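Local coordinates for protein putative pyridoxal phosphate-dependent transferase (Clostridium difficile, PDB 4DQ6) that belongs to the class I and II aminotransferase family of pyridoxal phosphate-dependent enzymes and holds pyridoxal-5'-phosphate in its pocket, at residues P101-S104 with L105-E109; E156-E159 with N160-D164; F44-P48 with C49-S53; K27-T31 with N32-P36; K215-M219 with A220-K224. One frame throughout, in Å; residues are numbered along the deposited sequence.

Contact 1. Residues P101-S104 with L105-E109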
loop_
_atom_site.group_PDB
_atom_site.type_symbol
_atom_site.label_atom_id
_atom_site.label_comp_id
_atom_site.label_asym_id
_atom_site.label_seq_id
_atom_site.Cartn_x
_atom_site.Cartn_y
_atom_site.Cartn_z
ATOM N N PRO A 101 -3.067 0.248 9.156
ATOM C CA PRO A 101 -4.135 0.281 8.188
ATOM C C PRO A 101 -5.222 -0.755 8.460
ATOM O O PRO A 101 -6.416 -0.465 8.357
ATOM C CB PRO A 101 -3.422 -0.053 6.890
ATOM C CG PRO A 101 -2.030 0.448 7.052
ATOM C CD PRO A 101 -1.742 0.374 8.526
ATOM N N ALA A 102 -4.812 -1.996 8.764
ATOM C CA ALA A 102 -5.764 -3.071 9.105
ATOM C C ALA A 102 -6.576 -2.674 10.305
ATOM O O ALA A 102 -7.811 -2.842 10.305
ATOM C CB ALA A 102 -5.046 -4.438 9.302
ATOM N N ILE A 103 -5.934 -2.243 11.371
ATOM C CA ILE A 103 -6.642 -1.864 12.600
ATOM C C ILE A 103 -7.625 -0.736 12.342
ATOM O O ILE A 103 -8.757 -0.735 12.854
ATOM C CB ILE A 103 -5.621 -1.540 13.697
ATOM C CG1 ILE A 103 -4.872 -2.802 14.085
ATOM C CG2 ILE A 103 -6.319 -0.936 14.934
ATOM C CD1 ILE A 103 -3.889 -2.685 15.206
ATOM N N SER A 104 -7.208 0.220 11.508
ATOM C CA SER A 104 -8.060 1.361 11.195
ATOM C C SER A 104 -9.313 0.871 10.471
ATOM O O SER A 104 -10.433 1.289 10.820
ATOM C CB SER A 104 -7.370 2.342 10.245
ATOM O OG SER A 104 -8.135 3.504 10.039
ATOM N N LEU A 105 -9.204 -0.025 9.501
ATOM C CA LEU A 105 -10.374 -0.537 8.778
ATOM C C LEU A 105 -11.250 -1.357 9.763
ATOM O O LEU A 105 -12.480 -1.262 9.712
ATOM C CB LEU A 105 -10.013 -1.342 7.547
ATOM C CG LEU A 105 -9.397 -0.545 6.435
ATOM C CD1 LEU A 105 -9.146 -1.516 5.280
ATOM C CD2 LEU A 105 -10.079 0.660 5.903
ATOM N N LEU A 106 -10.624 -2.202 10.595
ATOM C CA LEU A 106 -11.362 -2.991 11.595
ATOM C C LEU A 106 -12.198 -2.087 12.483
ATOM O O LEU A 106 -13.364 -2.392 12.796
ATOM C CB LEU A 106 -10.431 -3.859 12.412
ATOM C CG LEU A 106 -9.787 -5.066 11.678
ATOM C CD1 LEU A 106 -8.648 -5.667 12.494
ATOM C CD2 LEU A 106 -10.904 -6.080 11.388
ATOM N N ILE A 107 -11.627 -0.983 12.920
ATOM C CA ILE A 107 -12.344 -0.038 13.803
ATOM C C ILE A 107 -13.533 0.528 13.072
ATOM O O ILE A 107 -14.688 0.604 13.642
ATOM C CB ILE A 107 -11.406 1.105 14.267
ATOM C CG1 ILE A 107 -10.451 0.591 15.337
ATOM C CG2 ILE A 107 -12.239 2.281 14.772
ATOM C CD1 ILE A 107 -9.317 1.541 15.676
ATOM N N ASN A 108 -13.367 1.011 11.867
ATOM C CA ASN A 108 -14.482 1.511 11.097
ATOM C C ASN A 108 -15.599 0.489 10.892
ATOM O O ASN A 108 -16.817 0.868 10.977
ATOM C CB ASN A 108 -14.023 2.021 9.737
ATOM C CG ASN A 108 -15.109 2.792 9.030
ATOM O OD1 ASN A 108 -15.553 3.886 9.486
ATOM N ND2 ASN A 108 -15.618 2.207 7.958
ATOM N N GLU A 109 -15.259 -0.773 10.657
ATOM C CA GLU A 109 -16.247 -1.816 10.310
ATOM C C GLU A 109 -16.903 -2.479 11.528
ATOM O O GLU A 109 -18.063 -2.901 11.433
ATOM C CB GLU A 109 -15.641 -2.887 9.403
ATOM C CG GLU A 109 -15.065 -2.407 8.079
ATOM C CD GLU A 109 -16.064 -1.585 7.258
ATOM O OE1 GLU A 109 -17.279 -1.959 7.149
ATOM O OE2 GLU A 109 -15.672 -0.505 6.738
#

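Contact 2. Residues E156-E159 with N160-D164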
loop_
_atom_site.group_PDB
_atom_site.type_symbol
_atom_site.label_atom_id
_atom_site.label_comp_id
_atom_site.label_asym_id
_atom_site.label_seq_id
_atom_site.Cartn_x
_atom_site.Cartn_y
_atom_site.Cartn_z
ATOM N N GLU A 156 -8.265 -4.390 37.548
ATOM C CA GLU A 156 -9.323 -3.650 38.219
ATOM C C GLU A 156 -9.701 -2.425 37.395
ATOM O O GLU A 156 -10.882 -2.126 37.249
ATOM C CB GLU A 156 -8.889 -3.211 39.646
ATOM C CG GLU A 156 -9.969 -2.536 40.484
ATOM C CD GLU A 156 -9.477 -2.079 41.861
ATOM O OE1 GLU A 156 -10.282 -2.082 42.814
ATOM O OE2 GLU A 156 -8.285 -1.716 41.978
ATOM N N ASP A 157 -8.710 -1.699 36.879
ATOM C CA ASP A 157 -8.992 -0.478 36.114
ATOM C C ASP A 157 -9.742 -0.796 34.823
ATOM O O ASP A 157 -10.709 -0.082 34.467
ATOM C CB ASP A 157 -7.709 0.305 35.829
ATOM C CG ASP A 157 -7.965 1.652 35.248
ATOM O OD1 ASP A 157 -8.539 2.545 35.944
ATOM O OD2 ASP A 157 -7.638 1.815 34.059
ATOM N N ILE A 158 -9.326 -1.879 34.153
ATOM C CA ILE A 158 -9.969 -2.363 32.915
ATOM C C ILE A 158 -11.441 -2.653 33.207
ATOM O O ILE A 158 -12.346 -2.132 32.529
ATOM C CB ILE A 158 -9.361 -3.663 32.430
ATOM C CG1 ILE A 158 -7.919 -3.412 31.946
ATOM C CG2 ILE A 158 -10.137 -4.208 31.259
ATOM C CD1 ILE A 158 -7.123 -4.665 31.541
ATOM N N GLU A 159 -11.681 -3.448 34.250
ATOM C CA GLU A 159 -13.060 -3.735 34.710
ATOM C C GLU A 159 -13.867 -2.476 34.997
ATOM O O GLU A 159 -15.065 -2.369 34.590
ATOM C CB GLU A 159 -12.995 -4.572 35.988
ATOM C CG GLU A 159 -12.821 -6.055 35.756
ATOM C CD GLU A 159 -14.124 -6.763 35.387
ATOM O OE1 GLU A 159 -15.175 -6.110 35.235
ATOM O OE2 GLU A 159 -14.079 -8.000 35.237
ATOM N N ASN A 160 -13.234 -1.517 35.661
ATOM C CA ASN A 160 -13.905 -0.282 36.075
ATOM C C ASN A 160 -14.322 0.592 34.881
ATOM O O ASN A 160 -15.253 1.376 34.955
ATOM C CB ASN A 160 -12.980 0.535 36.969
ATOM C CG ASN A 160 -13.150 0.211 38.449
ATOM O OD1 ASN A 160 -13.779 -0.793 38.783
ATOM N ND2 ASN A 160 -12.505 0.981 39.327
ATOM N N LYS A 161 -13.592 0.459 33.779
ATOM C CA LYS A 161 -13.786 1.298 32.596
ATOM C C LYS A 161 -14.414 0.555 31.411
ATOM O O LYS A 161 -14.555 1.152 30.342
ATOM C CB LYS A 161 -12.450 1.928 32.155
ATOM C CG LYS A 161 -11.775 2.857 33.144
ATOM C CD LYS A 161 -10.443 3.384 32.615
ATOM C CE LYS A 161 -9.730 4.264 33.612
ATOM N NZ LYS A 161 -8.259 4.358 33.378
ATOM N N ILE A 162 -14.828 -0.704 31.603
ATOM C CA ILE A 162 -15.260 -1.597 30.507
ATOM C C ILE A 162 -16.646 -1.285 29.940
ATOM O O ILE A 162 -16.926 -1.631 28.776
ATOM C CB ILE A 162 -15.237 -3.089 30.936
ATOM C CG1 ILE A 162 -14.996 -4.014 29.741
ATOM C CG2 ILE A 162 -16.535 -3.509 31.602
ATOM C CD1 ILE A 162 -13.645 -3.914 29.095
ATOM N N LYS A 163 -17.509 -0.664 30.733
ATOM C CA LYS A 163 -18.910 -0.549 30.274
ATOM C C LYS A 163 -19.019 0.137 28.898
ATOM O O LYS A 163 -18.594 1.307 28.705
ATOM C CB LYS A 163 -19.819 0.152 31.292
ATOM C CG LYS A 163 -21.320 0.172 30.895
ATOM C CD LYS A 163 -22.250 0.769 31.936
ATOM C CE LYS A 163 -23.623 0.920 31.311
ATOM N NZ LYS A 163 -24.706 0.685 32.282
ATOM N N ASP A 164 -19.709 -0.568 28.001
ATOM C CA ASP A 164 -19.962 -0.142 26.602
ATOM C C ASP A 164 -18.723 -0.090 25.692
ATOM O O ASP A 164 -18.859 0.357 24.589
ATOM C CB ASP A 164 -20.694 1.203 26.528
ATOM C CG ASP A 164 -22.116 1.139 27.098
ATOM O OD1 ASP A 164 -22.831 0.092 26.945
ATOM O OD2 ASP A 164 -22.511 2.169 27.690
HETATM O O HOH W 1 -12.808 -3.248 39.060
HETATM O O HOH W 2 -10.720 3.056 37.164
HETATM O O HOH W 3 -17.450 -0.734 33.593
#

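Contact 3. Residues F44-P48 with C49-S53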
loop_
_atom_site.group_PDB
_atom_site.type_symbol
_atom_site.label_atom_id
_atom_site.label_comp_id
_atom_site.label_asym_id
_atom_site.label_seq_id
_atom_site.Cartn_x
_atom_site.Cartn_y
_atom_site.Cartn_z
ATOM N N PHE A 44 20.764 -2.884 10.433
ATOM C CA PHE A 44 21.340 -4.119 9.977
ATOM C C PHE A 44 20.864 -4.463 8.567
ATOM O O PHE A 44 19.798 -4.169 8.185
ATOM C CB PHE A 44 20.953 -5.278 10.851
ATOM C CG PHE A 44 21.450 -5.204 12.245
ATOM C CD1 PHE A 44 22.759 -4.877 12.568
ATOM C CD2 PHE A 44 20.593 -5.535 13.247
ATOM C CE1 PHE A 44 23.148 -4.805 13.906
ATOM C CE2 PHE A 44 20.965 -5.523 14.577
ATOM C CZ PHE A 44 22.263 -5.119 14.904
ATOM N N LYS A 45 21.700 -5.110 7.778
ATOM C CA LYS A 45 21.285 -5.667 6.498
ATOM C C LYS A 45 20.222 -6.714 6.658
ATOM O O LYS A 45 20.176 -7.408 7.677
ATOM C CB LYS A 45 22.476 -6.294 5.789
ATOM C CG LYS A 45 23.455 -5.255 5.297
ATOM C CD LYS A 45 24.563 -5.910 4.539
ATOM C CE LYS A 45 25.491 -4.838 4.036
ATOM N NZ LYS A 45 26.649 -5.560 3.472
ATOM N N ALA A 46 19.349 -6.857 5.686
ATOM C CA ALA A 46 18.359 -7.923 5.723
ATOM C C ALA A 46 19.054 -9.243 5.622
ATOM O O ALA A 46 20.183 -9.296 5.114
ATOM C CB ALA A 46 17.366 -7.794 4.537
ATOM N N ALA A 47 18.425 -10.311 6.016
ATOM C CA ALA A 47 18.961 -11.635 5.894
ATOM C C ALA A 47 19.369 -11.972 4.465
ATOM O O ALA A 47 18.732 -11.553 3.508
ATOM C CB ALA A 47 17.969 -12.666 6.368
ATOM N N PRO A 48 20.458 -12.700 4.310
ATOM C CA PRO A 48 20.850 -13.073 2.951
ATOM C C PRO A 48 19.781 -13.727 2.097
ATOM O O PRO A 48 19.697 -13.471 0.901
ATOM C CB PRO A 48 21.980 -14.083 3.203
ATOM C CG PRO A 48 22.481 -13.758 4.528
ATOM C CD PRO A 48 21.353 -13.225 5.343
ATOM N N CYS A 49 18.947 -14.572 2.684
ATOM C CA CYS A 49 17.887 -15.190 1.929
ATOM C C CYS A 49 16.867 -14.187 1.365
ATOM O O CYS A 49 16.274 -14.376 0.287
ATOM C CB CYS A 49 17.176 -16.217 2.737
ATOM S SG CYS A 49 16.445 -15.581 4.268
ATOM N N ILE A 50 16.637 -13.135 2.142
ATOM C CA ILE A 50 15.711 -12.077 1.675
ATOM C C ILE A 50 16.341 -11.286 0.508
ATOM O O ILE A 50 15.718 -11.116 -0.533
ATOM C CB ILE A 50 15.373 -11.147 2.806
ATOM C CG1 ILE A 50 14.596 -11.911 3.864
ATOM C CG2 ILE A 50 14.620 -9.914 2.270
ATOM C CD1 ILE A 50 14.481 -11.094 5.156
ATOM N N ILE A 51 17.648 -10.901 0.622
ATOM C CA ILE A 51 18.320 -10.170 -0.454
ATOM C C ILE A 51 18.313 -11.042 -1.723
ATOM O O ILE A 51 18.008 -10.547 -2.813
ATOM C CB ILE A 51 19.733 -9.757 -0.042
ATOM C CG1 ILE A 51 19.712 -8.841 1.185
ATOM C CG2 ILE A 51 20.458 -9.066 -1.200
ATOM C CD1 ILE A 51 21.084 -8.735 1.845
ATOM N N ASP A 52 18.562 -12.345 -1.577
ATOM C CA ASP A 52 18.653 -13.133 -2.776
ATOM C C ASP A 52 17.272 -13.351 -3.423
ATOM O O ASP A 52 17.136 -13.388 -4.637
ATOM C CB ASP A 52 19.320 -14.444 -2.490
ATOM C CG ASP A 52 20.022 -14.988 -3.723
ATOM O OD1 ASP A 52 21.032 -14.370 -4.235
ATOM O OD2 ASP A 52 19.576 -16.034 -4.188
ATOM N N SER A 53 16.216 -13.433 -2.617
ATOM C CA SER A 53 14.848 -13.528 -3.169
ATOM C C SER A 53 14.513 -12.252 -3.972
ATOM O O SER A 53 13.883 -12.288 -5.056
ATOM C CB SER A 53 13.759 -13.735 -2.064
ATOM O OG SER A 53 13.374 -12.563 -1.261
#

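Contact 4. Residues K27-T31 with N32-P36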
loop_
_atom_site.group_PDB
_atom_site.type_symbol
_atom_site.label_atom_id
_atom_site.label_comp_id
_atom_site.label_asym_id
_atom_site.label_seq_id
_atom_site.Cartn_x
_atom_site.Cartn_y
_atom_site.Cartn_z
ATOM N N LYS A 27 12.224 17.410 11.093
ATOM C CA LYS A 27 10.876 17.839 11.437
ATOM C C LYS A 27 10.553 17.493 12.868
ATOM O O LYS A 27 9.790 18.200 13.509
ATOM C CB LYS A 27 9.795 17.299 10.478
ATOM C CG LYS A 27 9.929 15.831 10.121
ATOM N N LYS A 28 11.144 16.420 13.393
ATOM C CA LYS A 28 10.771 15.950 14.718
ATOM C C LYS A 28 11.627 16.582 15.820
ATOM O O LYS A 28 11.113 16.958 16.873
ATOM C CB LYS A 28 10.864 14.422 14.777
ATOM C CG LYS A 28 10.507 13.851 16.141
ATOM N N TYR A 29 12.923 16.725 15.558
ATOM C CA TYR A 29 13.902 17.145 16.567
ATOM C C TYR A 29 14.474 18.540 16.295
ATOM O O TYR A 29 15.182 19.065 17.141
ATOM C CB TYR A 29 15.043 16.140 16.629
ATOM C CG TYR A 29 14.571 14.764 17.054
ATOM C CD1 TYR A 29 14.359 14.453 18.382
ATOM C CD2 TYR A 29 14.335 13.790 16.119
ATOM C CE1 TYR A 29 13.914 13.203 18.750
ATOM C CE2 TYR A 29 13.887 12.530 16.471
ATOM C CZ TYR A 29 13.682 12.241 17.796
ATOM O OH TYR A 29 13.188 10.991 18.115
ATOM N N GLY A 30 14.213 19.089 15.108
ATOM C CA GLY A 30 14.705 20.418 14.767
ATOM C C GLY A 30 15.995 20.403 13.972
ATOM O O GLY A 30 16.414 21.458 13.460
ATOM N N THR A 31 16.626 19.231 13.879
ATOM C CA THR A 31 17.865 19.025 13.138
ATOM C C THR A 31 17.986 17.566 12.753
ATOM O O THR A 31 17.385 16.730 13.403
ATOM C CB THR A 31 19.110 19.456 13.946
ATOM O OG1 THR A 31 20.295 19.114 13.211
ATOM C CG2 THR A 31 19.150 18.802 15.283
ATOM N N ASN A 32 18.726 17.283 11.680
ATOM C CA ASN A 32 19.050 15.945 11.220
ATOM C C ASN A 32 20.462 15.497 11.645
ATOM O O ASN A 32 20.862 14.359 11.411
ATOM C CB ASN A 32 18.967 15.907 9.694
ATOM C CG ASN A 32 18.039 14.830 9.141
ATOM O OD1 ASN A 32 17.210 14.180 9.838
ATOM N ND2 ASN A 32 18.125 14.677 7.816
ATOM N N ASP A 33 21.230 16.395 12.253
ATOM C CA ASP A 33 22.572 16.111 12.703
ATOM C C ASP A 33 22.584 15.450 14.087
ATOM O O ASP A 33 23.122 16.006 15.067
ATOM C CB ASP A 33 23.366 17.405 12.750
ATOM C CG ASP A 33 24.823 17.147 12.838
ATOM O OD1 ASP A 33 25.218 16.103 12.275
ATOM O OD2 ASP A 33 25.559 17.962 13.448
ATOM N N LEU A 34 21.946 14.285 14.161
ATOM C CA LEU A 34 21.819 13.497 15.367
ATOM C C LEU A 34 22.134 12.024 15.084
ATOM O O LEU A 34 21.971 11.567 13.988
ATOM C CB LEU A 34 20.391 13.606 15.900
ATOM C CG LEU A 34 19.917 15.019 16.169
ATOM C CD1 LEU A 34 18.428 14.897 16.449
ATOM C CD2 LEU A 34 20.663 15.635 17.328
ATOM N N LEU A 35 22.549 11.289 16.116
ATOM C CA LEU A 35 22.722 9.841 16.036
ATOM C C LEU A 35 21.315 9.247 16.270
ATOM O O LEU A 35 20.761 9.437 17.331
ATOM C CB LEU A 35 23.682 9.336 17.122
ATOM C CG LEU A 35 24.120 7.851 17.121
ATOM C CD1 LEU A 35 25.481 7.663 17.791
ATOM C CD2 LEU A 35 23.123 6.972 17.839
ATOM N N PRO A 36 20.779 8.514 15.297
ATOM C CA PRO A 36 19.368 8.090 15.422
ATOM C C PRO A 36 19.195 6.770 16.166
ATOM O O PRO A 36 19.739 5.739 15.777
ATOM C CB PRO A 36 18.943 7.950 13.953
ATOM C CG PRO A 36 20.188 7.526 13.289
ATOM C CD PRO A 36 21.305 8.266 13.944
#

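Contact 5. Residues K215-M219 with A220-K224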
loop_
_atom_site.group_PDB
_atom_site.type_symbol
_atom_site.label_atom_id
_atom_site.label_comp_id
_atom_site.label_asym_id
_atom_site.label_seq_id
_atom_site.Cartn_x
_atom_site.Cartn_y
_atom_site.Cartn_z
ATOM N N LYS A 215 8.526 -16.502 26.085
ATOM C CA LYS A 215 7.864 -17.154 24.968
ATOM C C LYS A 215 6.640 -16.376 24.560
ATOM O O LYS A 215 5.792 -16.065 25.398
ATOM C CB LYS A 215 7.475 -18.617 25.293
ATOM C CG LYS A 215 7.288 -19.366 23.986
ATOM C CD LYS A 215 6.974 -20.858 24.125
ATOM C CE LYS A 215 6.295 -21.420 22.855
ATOM N NZ LYS A 215 6.937 -21.236 21.496
ATOM N N HIS A 216 6.536 -16.027 23.284
ATOM C CA HIS A 216 5.341 -15.410 22.769
ATOM C C HIS A 216 4.168 -16.360 22.784
ATOM O O HIS A 216 4.254 -17.488 22.258
ATOM C CB HIS A 216 5.541 -14.885 21.354
ATOM C CG HIS A 216 4.353 -14.215 20.813
ATOM N ND1 HIS A 216 3.948 -13.002 21.257
ATOM C CD2 HIS A 216 3.430 -14.625 19.858
ATOM C CE1 HIS A 216 2.795 -12.675 20.626
ATOM N NE2 HIS A 216 2.452 -13.681 19.812
ATOM N N ILE A 217 3.047 -15.877 23.316
ATOM C CA ILE A 217 1.753 -16.589 23.303
ATOM C C ILE A 217 0.738 -15.750 22.530
ATOM O O ILE A 217 0.334 -14.696 23.023
ATOM C CB ILE A 217 1.208 -16.746 24.743
ATOM C CG1 ILE A 217 2.231 -17.395 25.669
ATOM C CG2 ILE A 217 -0.124 -17.484 24.738
ATOM C CD1 ILE A 217 2.705 -18.757 25.263
ATOM N N PRO A 218 0.315 -16.166 21.344
ATOM C CA PRO A 218 -0.715 -15.450 20.640
ATOM C C PRO A 218 -1.970 -15.529 21.502
ATOM O O PRO A 218 -2.385 -16.614 21.922
ATOM C CB PRO A 218 -0.820 -16.195 19.291
ATOM C CG PRO A 218 0.511 -16.895 19.187
ATOM C CD PRO A 218 0.883 -17.253 20.552
ATOM N N MET A 219 -2.625 -14.391 21.667
ATOM C CA MET A 219 -3.830 -14.404 22.445
ATOM C C MET A 219 -4.867 -15.381 21.911
ATOM O O MET A 219 -5.559 -16.089 22.657
ATOM C CB MET A 219 -4.389 -12.988 22.467
ATOM C CG MET A 219 -5.778 -12.829 23.070
ATOM S SD MET A 219 -5.965 -13.241 24.839
ATOM C CE MET A 219 -5.870 -11.586 25.528
ATOM N N ALA A 220 -5.027 -15.393 20.604
ATOM C CA ALA A 220 -6.024 -16.255 19.966
ATOM C C ALA A 220 -5.706 -17.738 20.089
ATOM O O ALA A 220 -6.584 -18.564 19.824
ATOM C CB ALA A 220 -6.096 -15.907 18.473
ATOM N N SER A 221 -4.484 -18.090 20.488
ATOM C CA SER A 221 -4.021 -19.475 20.528
ATOM C C SER A 221 -4.396 -20.215 21.828
ATOM O O SER A 221 -4.198 -21.421 21.957
ATOM C CB SER A 221 -2.493 -19.548 20.348
ATOM O OG SER A 221 -1.786 -19.172 21.526
ATOM N N ILE A 222 -4.884 -19.459 22.805
ATOM C CA ILE A 222 -5.044 -19.992 24.176
ATOM C C ILE A 222 -6.220 -20.971 24.323
ATOM O O ILE A 222 -6.113 -21.970 25.043
ATOM C CB ILE A 222 -5.151 -18.843 25.186
ATOM C CG1 ILE A 222 -3.815 -18.099 25.184
ATOM C CG2 ILE A 222 -5.502 -19.349 26.609
ATOM C CD1 ILE A 222 -3.863 -16.826 26.020
ATOM N N SER A 223 -7.290 -20.692 23.602
ATOM C CA SER A 223 -8.494 -21.526 23.624
ATOM C C SER A 223 -9.343 -21.244 22.399
ATOM O O SER A 223 -9.207 -20.217 21.734
ATOM C CB SER A 223 -9.302 -21.245 24.880
ATOM O OG SER A 223 -9.965 -19.991 24.844
ATOM N N LYS A 224 -10.290 -22.130 22.151
ATOM C CA LYS A 224 -11.201 -21.937 21.030
ATOM C C LYS A 224 -12.068 -20.710 21.234
ATOM O O LYS A 224 -12.431 -20.039 20.288
ATOM C CB LYS A 224 -12.118 -23.173 20.853
ATOM C CG LYS A 224 -11.361 -24.382 20.331
ATOM C CD LYS A 224 -10.779 -24.170 18.932
ATOM C CE LYS A 224 -10.076 -25.436 18.433
ATOM N NZ LYS A 224 -10.394 -25.687 16.991
#

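Contact 1. Residues P101-S104 with L105-E109
With Ile103 CG1 beside its backbone N (chi1 -67°), the CG2 branch stands anti to that N, and Ile107 carries CG1 beside its own N (chi1 -75°), which brings Ile103 CG2 within 4.0 Å of Ile107 CD1, one helical turn on. Both lie in helix 99-110, which follows strand 93-96 in the large mixed sheet of the PLP-dependent transferase fold and whose first turn lines the pyridoxal-5'-phosphate pocket with Val99, Ile100 and Pro101. Four successive i to i+4 backbone bonds join the turns. Leu106 N reaches Ala102 O at 2.9 Å, and Asn108 N reaches Ser104 O at 3.1 Å with the N-H pointing almost straight at the oxygen (172°). The later side chains also lie back over the carbonyls that their own N-H groups grip: Leu106 CG sits 3.3 Å from Ala102 O, and Ile107 CG1 takes the same place 3.3 Å from Ile103 O. The two isoleucines face Val130 of helix 126-133, whereas Leu105 packs against Leu261 and Phe265 of helix 255-267. Ser104 OG bonds to Asn134 ND2 of its own chain and to Arg267 O of the second subunit, which ties the helix into the dimer interface. At the far end Glu109 forms a salt bridge with Arg267 of its own chain. Asn108 ND2 meets Glu109 OE2 at 3.0 Å, approaching from above the carboxylate plane while the oxygen stays close to the plane of the amide.

Contact 2. Residues E156-E159 with N160-D164
Asp157 and Lys161 form an i to i+4 salt bridge: Lys161 NZ lies 2.7 Å from Asp157 OD2, on its syn lone pair, while the bond from Lys161 NZ to Asp157 OD1 is weak at 3.2 Å. Extended beyond CG, the lysine chain carries Lys161 CE alongside the carboxylate, 3.1 Å from Asp157 OD1, before NZ closes on OD2. Each charged end has a further partner, Asp157 OD2 in Ser141 OG and Lys161 NZ in Ile140 O.

Backbone bonds change character toward the C-terminal end of helix 155-161, which leads into strand 165-171 of the central mixed sheet. Asn160 N still bonds to Glu156 O at 2.9 Å, but Lys161 N takes Ile158 O at 3.1 Å from above the carbonyl plane and adds a weak bond to Asp157 O. Ile162 N has a weak, long bond to Glu159 O.

Apolar contact is limited to Ile158 CG2 and Ile162 CD1, 4.1 Å apart on the buried side, where Ile158 also packs on Leu189 and Ile192 of helix 183-195. On the outer side a water donates to Glu156 O and, in one of two conformers of Asn160, may bridge to Asn160 OD1; a second water donates to Asp157 OD1.

Contact 3. Residues F44-P48 with C49-S53
Ala46 and Ala47 supply the apolar contacts, each methyl meeting two side chains of the following helical turn. Ala46 CB lies 4.1 Å from Ile50 CG2 and a little farther from Ile51 CG1. Ala47 CB touches both Cys49 SG, at 3.9 Å, and Ile50 CD1, at 4.0 Å. The sulfur gets there because chi1 of 58° places it between the backbone N and the carbonyl carbon of Cys49, turned back toward the start of the helix. Ile51 CD1 lies over backbone instead, 3.4 Å from Ala46 O.

Backbone bonds mark the beginning of helix 48-58, with Ala47 at the N-cap and Pro48 as the first helical residue, a place where the lack of an N-H costs no helical bond. Ala47 O accepts from Ile51 N at 3.2 Å, nearly in line with the carbonyl, and more weakly from Ile50 N. Asp52 N bonds to Pro48 O at 2.9 Å.

A side-chain bond follows within the helix, where Ser53 OG donates to an in-plane lone pair of Ile50 O at 2.8 Å. Further contacts come from both chains of the dimer. Trp291 of helix 289-313 packs on Ala47 and Pro48, while Ile50 rests on Ser284 of helix 275-287. From the second subunit, Tyr63 packs on Ala46 and Glu61 forms a salt bridge with Lys45.

Contact 4. Residues K27-T31 with N32-P36
Leu34 CD1 approaches the root of Tyr29, coming to 3.6 Å from Tyr29 CB and meeting the ring obliquely. The same methyl lies 3.7 Å from Thr31 O, and Leu34 CG packs 4.0 Å from Thr31 CG2; the leucine lies against both residues on the inner side of the bend. On its other branch Thr31 accepts a bond: Asp33 N donates to Thr31 OG1 at 3.0 Å along a fairly straight path (165°), closing an ST turn. A chi1 of 175° sets this hydroxyl anti to the threonine N and turns it toward the chain ahead, leaving the methyl to face Leu34. An inverse gamma turn follows, centred on Asp33 and closed by a weak 3.0 Å bond from Leu34 N to Asn32 O. Together these turns link helix 25-29 to strand 35-36, which pairs in parallel with strand 352-353; Gly30, the first residue past the helix, turns the chain out with a positive phi of 97°. Beyond the turn, Val347 of helix 339-350 touches Tyr29, Thr31 and Leu34, and Ala353 touches Tyr29 and Leu34. The tyrosine ring is fixed at its far end by the bond from Tyr29 OH to Leu354 O and meets Trp38 edge-to-face. Asn32 ND2 bonds to Ser23 O, while Asn32 OD1 accepts weakly from Met25 N and Glu26 N, holding the turn to the preceding helical segments.

Contact 5. Residues K215-M219 with A220-K224
Ser221 grips Pro218 twice through one carbonyl oxygen, the tight part of a type I beta turn, Pro218-Ser221. Ser221 OG takes a lone pair of Pro218 O within the carbonyl plane at 2.7 Å, whereas Ser221 N, which closes the turn, reaches the same Pro218 O at 2.9 Å from above that plane. With chi1 at 76° the hydroxyl stands between the backbone N and the carbonyl carbon of Ser221, which folds it back over the proline; Ser221 OG is also 3.4 Å from Pro218 CD. The rest is looser. Ile217 and Ile222, both partly exposed, cross at about a right angle, with Ile217 CG2 3.8 Å from Ile222 CG1, and the next backbone bond, from Ile222 N to Met219 O, is weak at 3.4 Å. Met219, buried and bent at chi2 and chi3, has its SD 4.3 Å from Ile222 CD1, a loose touch. Residues 220-222 coil like a helix but lack its repeated i to i+4 bonds; they precede helix 224-228, where Ser223 is the N-cap and its OG takes Phe226 N. Glu204 secures the incoming chain by bonding to His216 NE2 and Met219 N. In the loop between strand 199-203 and helix 224-228, Ile217, Met219 and Ile222 lean on Leu186 of helix 183-195, while Met219 and Ala220 meet Thr230 of strand 230-234.

How the contacts relate
From the N terminus the five contacts run in series, each within one continuous stretch, and none nests in or crosses another. Contact 4 closes the turn from helix 25-29 into strand 35-36. Contact 3 turns the following loop into helix 48-58, and contact 1 spans turns of helix 99-110 beside the cofactor; contacts 3 and 1 both touch the second subunit. Contact 2 lies at the end of helix 155-161, ahead of strand 165-171, and contact 5 folds the loop before helix 224-228. Helix 183-195 packs against both contacts 2 and 5, whose nearest atoms are about 9 Å apart. Contacts 2 and 3 lie on opposite sides of the chain's centre.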